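Local structure of NAD-dependent epimerase/dehydratase (Methylobacillus flagellatus KT, 3GPI) at residues Leu62-Leu67 against Ser94-Ala99; Leu101-Phe106 against Ser148-Arg153. The protein is of unknown function but probably binds nicotinamide adenine dinucleotide in a Rossmann-type domain, as expected for an NAD-dependent epimerase or dehydratase. All blocks are in the same frame, centred on the assembly; numbering follows the deposited sequence.

Contact 1 (Leu62-Leu67 against Ser94-Ala99)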
# COMPACT_ATOMS: atom_id res chain seq x y z
N LEU A 62 -1.99 -22.75 10.14
CA LEU A 62 -2.53 -22.37 8.84
C LEU A 62 -1.66 -22.83 7.68
O LEU A 62 -2.10 -22.87 6.53
CB LEU A 62 -2.69 -20.85 8.75
CG LEU A 62 -3.67 -20.23 9.74
CD1 LEU A 62 -3.49 -18.70 9.74
CD2 LEU A 62 -5.09 -20.63 9.37
N ARG A 63 -0.42 -23.15 7.98
CA ARG A 63 0.54 -23.59 6.97
C ARG A 63 0.51 -22.77 5.67
O ARG A 63 0.38 -23.33 4.58
CB ARG A 63 0.34 -25.10 6.69
CG ARG A 63 0.65 -25.92 7.94
CD ARG A 63 0.79 -27.42 7.68
NE ARG A 63 1.87 -27.66 6.72
CZ ARG A 63 3.16 -27.48 6.96
NH1 ARG A 63 4.03 -27.66 5.97
NH2 ARG A 63 3.62 -27.19 8.16
N PRO A 64 0.65 -21.45 5.78
CA PRO A 64 0.60 -20.69 4.53
C PRO A 64 1.86 -20.93 3.67
O PRO A 64 2.96 -21.13 4.22
CB PRO A 64 0.61 -19.23 5.03
CG PRO A 64 1.41 -19.30 6.32
CD PRO A 64 0.85 -20.56 6.95
N GLU A 65 1.71 -20.88 2.35
CA GLU A 65 2.85 -20.80 1.46
C GLU A 65 3.26 -19.35 1.23
O GLU A 65 4.40 -19.09 0.87
CB GLU A 65 2.50 -21.43 0.12
CG GLU A 65 2.67 -22.96 0.15
CD GLU A 65 1.40 -23.77 0.33
OE1 GLU A 65 0.28 -23.31 -0.03
OE2 GLU A 65 1.53 -24.93 0.79
N ILE A 66 2.32 -18.42 1.42
CA ILE A 66 2.59 -17.01 1.17
C ILE A 66 2.15 -16.19 2.37
O ILE A 66 1.04 -16.38 2.89
CB ILE A 66 1.84 -16.50 -0.09
CG1 ILE A 66 2.17 -17.32 -1.33
CG2 ILE A 66 2.06 -15.00 -0.33
CD1 ILE A 66 3.55 -17.12 -1.90
N LEU A 67 3.04 -15.30 2.85
CA LEU A 67 2.67 -14.28 3.82
C LEU A 67 2.58 -12.94 3.14
O LEU A 67 3.54 -12.56 2.46
CB LEU A 67 3.71 -14.22 4.93
CG LEU A 67 3.55 -13.06 5.93
CD1 LEU A 67 2.26 -13.15 6.74
CD2 LEU A 67 4.78 -13.06 6.87
N SER A 94 8.92 -15.55 13.02
CA SER A 94 9.31 -16.55 13.99
C SER A 94 8.15 -17.53 14.26
O SER A 94 8.38 -18.75 14.35
CB SER A 94 9.70 -15.87 15.29
OG SER A 94 9.97 -16.86 16.28
N ALA A 95 6.94 -17.00 14.36
CA ALA A 95 5.75 -17.83 14.67
C ALA A 95 5.43 -18.75 13.50
O ALA A 95 4.72 -19.75 13.69
CB ALA A 95 4.56 -16.97 15.00
N LEU A 96 5.92 -18.43 12.31
CA LEU A 96 5.67 -19.25 11.13
C LEU A 96 6.73 -20.29 10.92
O LEU A 96 6.75 -20.93 9.87
CB LEU A 96 5.53 -18.38 9.86
CG LEU A 96 4.18 -17.65 9.85
CD1 LEU A 96 4.13 -16.58 8.75
CD2 LEU A 96 3.00 -18.63 9.70
N GLU A 97 7.67 -20.44 11.86
CA GLU A 97 8.62 -21.51 11.78
C GLU A 97 7.86 -22.83 11.82
O GLU A 97 7.18 -23.22 12.81
CB GLU A 97 9.70 -21.43 12.87
CG GLU A 97 10.86 -22.40 12.66
CD GLU A 97 12.15 -21.98 13.36
OE1 GLU A 97 13.21 -22.54 13.05
OE2 GLU A 97 12.08 -21.08 14.21
N GLY A 98 8.02 -23.54 10.72
CA GLY A 98 7.34 -24.80 10.48
C GLY A 98 6.40 -24.73 9.29
O GLY A 98 6.05 -25.77 8.74
N ALA A 99 5.92 -23.53 8.94
CA ALA A 99 5.03 -23.39 7.78
C ALA A 99 5.86 -23.57 6.51
O ALA A 99 7.06 -23.30 6.49
CB ALA A 99 4.40 -21.98 7.77
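Arg63 and Ala99 bring the two backbones to within 4.6 Å between their CA atoms, where the loop into strand 66-69 passes the type II turn Leu96-Ala99 after helix 86-95. This is the N-terminal end of the two strands of a Rossmann-type beta-alpha-beta crossover, where the chain comes back from the helix to start the next parallel strand. Pro64, Leu67 and Leu96, all buried, meet between the strand entry and the residues after the helix. The two methyls of Leu96 divide the work: CD2 reaches CG of Pro64 at 3.8 Å, while CD1 meets CD2 of Leu67 at 4.0 Å. CB of Leu67 points toward 94-99, and chi1 of 172° sets CG opposite the backbone N, bringing CD2 to Leu96. Leu7 of strand 6-9 packs on both Pro64 and Leu67. Nearer the surface, CB of Ala99 rests 3.9 Å from CD of Pro64, and the turn is closed by its own bond from Ala99 N to Leu96 O. Toward solvent, Arg63, bent at chi3, brings the edge of its guanidinium to the Gly98 carbonyl: NH2 donates to Gly98 O at 2.9 Å in a moderately bent bond (146°), the oxygen 22° out of the guanidinium plane.

Contact 2 (Leu101-Phe106 against Ser148-Arg153)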
# COMPACT_ATOMS: atom_id res chain seq x y z
N LEU A 101 6.52 -21.90 4.05
CA LEU A 101 6.53 -20.55 3.52
C LEU A 101 7.48 -20.41 2.32
O LEU A 101 8.67 -20.73 2.41
CB LEU A 101 6.94 -19.61 4.67
CG LEU A 101 6.84 -18.10 4.45
CD1 LEU A 101 5.38 -17.78 4.21
CD2 LEU A 101 7.35 -17.37 5.70
N GLN A 102 6.93 -19.94 1.20
CA GLN A 102 7.69 -19.80 -0.04
C GLN A 102 7.99 -18.35 -0.39
O GLN A 102 8.92 -18.07 -1.15
CB GLN A 102 6.92 -20.42 -1.20
CG GLN A 102 6.78 -21.94 -1.09
CD GLN A 102 5.83 -22.50 -2.12
OE1 GLN A 102 4.82 -21.86 -2.48
NE2 GLN A 102 6.10 -23.72 -2.57
N HIS A 103 7.20 -17.41 0.11
CA HIS A 103 7.42 -16.02 -0.24
C HIS A 103 6.75 -15.13 0.77
O HIS A 103 5.69 -15.43 1.29
CB HIS A 103 6.86 -15.68 -1.63
CG HIS A 103 7.65 -14.61 -2.34
ND1 HIS A 103 8.90 -14.82 -2.85
CD2 HIS A 103 7.38 -13.30 -2.52
CE1 HIS A 103 9.35 -13.70 -3.40
NE2 HIS A 103 8.45 -12.76 -3.20
N VAL A 104 7.42 -14.00 1.05
CA VAL A 104 6.84 -12.94 1.86
C VAL A 104 6.66 -11.68 1.01
O VAL A 104 7.60 -11.20 0.41
CB VAL A 104 7.74 -12.59 3.03
CG1 VAL A 104 7.13 -11.44 3.82
CG2 VAL A 104 7.95 -13.79 3.91
N PHE A 105 5.43 -11.16 0.93
CA PHE A 105 5.18 -9.84 0.34
C PHE A 105 5.02 -8.85 1.47
O PHE A 105 4.15 -9.03 2.34
CB PHE A 105 3.92 -9.86 -0.54
CG PHE A 105 4.04 -10.70 -1.77
CD1 PHE A 105 4.62 -10.18 -2.91
CD2 PHE A 105 3.65 -12.05 -1.78
CE1 PHE A 105 4.75 -10.93 -4.05
CE2 PHE A 105 3.78 -12.82 -2.95
CZ PHE A 105 4.33 -12.27 -4.07
N PHE A 106 5.87 -7.81 1.48
CA PHE A 106 5.84 -6.88 2.59
C PHE A 106 5.42 -5.52 2.06
O PHE A 106 6.08 -4.98 1.15
CB PHE A 106 7.25 -6.83 3.21
CG PHE A 106 7.40 -5.81 4.29
CD1 PHE A 106 6.96 -6.07 5.58
CD2 PHE A 106 7.99 -4.58 4.02
CE1 PHE A 106 7.08 -5.10 6.61
CE2 PHE A 106 8.13 -3.62 5.03
CZ PHE A 106 7.67 -3.87 6.31
N SER A 148 13.03 -15.28 0.83
CA SER A 148 12.45 -15.08 -0.51
C SER A 148 11.29 -14.10 -0.32
O SER A 148 10.34 -14.42 0.38
CB SER A 148 11.93 -16.40 -1.04
OG SER A 148 11.41 -16.26 -2.34
N SER A 149 11.38 -12.92 -0.93
CA SER A 149 10.48 -11.83 -0.56
C SER A 149 10.45 -10.74 -1.60
O SER A 149 11.35 -10.60 -2.39
CB SER A 149 10.91 -11.24 0.78
OG SER A 149 12.19 -10.67 0.71
N THR A 150 9.39 -9.94 -1.53
CA THR A 150 9.19 -8.78 -2.37
C THR A 150 8.66 -7.70 -1.46
O THR A 150 7.63 -7.85 -0.83
CB THR A 150 8.16 -9.06 -3.44
OG1 THR A 150 8.66 -10.10 -4.29
CG2 THR A 150 7.90 -7.78 -4.27
N ILE A 151 9.41 -6.60 -1.42
CA ILE A 151 8.99 -5.40 -0.71
C ILE A 151 8.24 -4.53 -1.71
O ILE A 151 8.66 -4.30 -2.84
CB ILE A 151 10.24 -4.66 -0.23
CG1 ILE A 151 10.94 -5.46 0.87
CG2 ILE A 151 9.89 -3.25 0.26
CD1 ILE A 151 12.36 -5.00 1.05
N LEU A 152 7.07 -4.07 -1.25
CA LEU A 152 6.19 -3.24 -2.08
C LEU A 152 6.10 -1.87 -1.41
O LEU A 152 5.38 -1.72 -0.40
CB LEU A 152 4.80 -3.89 -2.13
CG LEU A 152 4.86 -5.30 -2.74
CD1 LEU A 152 3.53 -6.00 -2.49
CD2 LEU A 152 5.22 -5.28 -4.20
N ARG A 153 6.82 -0.88 -1.95
CA ARG A 153 6.74 0.47 -1.35
C ARG A 153 5.57 1.21 -1.98
O ARG A 153 5.64 1.62 -3.13
CB ARG A 153 8.04 1.23 -1.62
CG ARG A 153 9.18 0.69 -0.76
CD ARG A 153 10.50 1.42 -1.03
NE ARG A 153 11.58 0.80 -0.26
CZ ARG A 153 12.87 0.89 -0.60
NH1 ARG A 153 13.25 1.57 -1.66
NH2 ARG A 153 13.75 0.26 0.15
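Val104, Phe105 and Phe106 pair in parallel register with Ser149, Thr150 and Ile151, joining two neighbouring strands of the Rossmann-type sheet whose axes run 8° apart. Four backbone bonds form the ladder: Val104 N to Ser148 O, Thr150 N to Val104 O, Phe106 N to Thr150 O, and Leu152 N to Phe106 O, the last the shortest at 2.8 Å.

The tightly packed part lies on the face bearing Phe105 and Thr150, whose side chains run side by side; CD1 of the ring approaches Thr150 CB at 3.8 Å, and His103 CD2 sits 3.5 Å above the plane of the Phe105 ring, toward its rim. The His103 imidazole reaches across to the partner strand, with the Ser148-Ser149 peptide over one of its faces. Its NE2 donates to Thr150 OG1 at 2.9 Å in an almost straight bond (173°), the hydroxyl lying in the ring plane. That hydroxyl is also bonded to Glu207 O, and ND1 is 2.9 Å from Ser148 OG in a hydrogen bond that either atom could donate. Held at both nitrogens, the ring has little freedom to rotate.

The strand starts form the solvent side. Gln102 is exposed and its CB points away from the partner segment, whereas Ser148, though exposed, stays tied in through ND1 of His103 and its own backbone O. On the other face the side chains meet less closely: Val104 CB and Ser149 CB at 4.1 Å, Phe106 CD2 and Ile151 CG1 at 4.4 Å.

Helices cover both faces. Helix 187-201 packs through Leu197 and Ile198 on Phe105 and through Ile194 on Leu152, whereas helix 132-143 lays Met137 and Ala140 on Phe106. Strand 66-69 flanks strand 103-109, and strand 209-212 continues the sheet beyond strand 149-158.

In the fold
The two contacts illustrate how a parallel sheet is built up from successive crossovers. From the N terminus, after strands 6-9, 29-33 and 45-47, the chain reaches 62-67 and strand 66-69. Contact 1 closes the excursion through helices 71-76 and 86-95. Contact 2 opens directly afterwards, at 101-106, and closes a longer excursion through helix 132-143 at 148-153. They therefore stand in series, neither nested nor crossed, with centres about 13 Å apart. Their meeting line is the pairing of strands 66-69 and 103-109, where Glu65 O and Leu67 O probably accept hydrogen bonds from Gln102 N and Phe105 N, and Ile66 packs on His103 and Phe105.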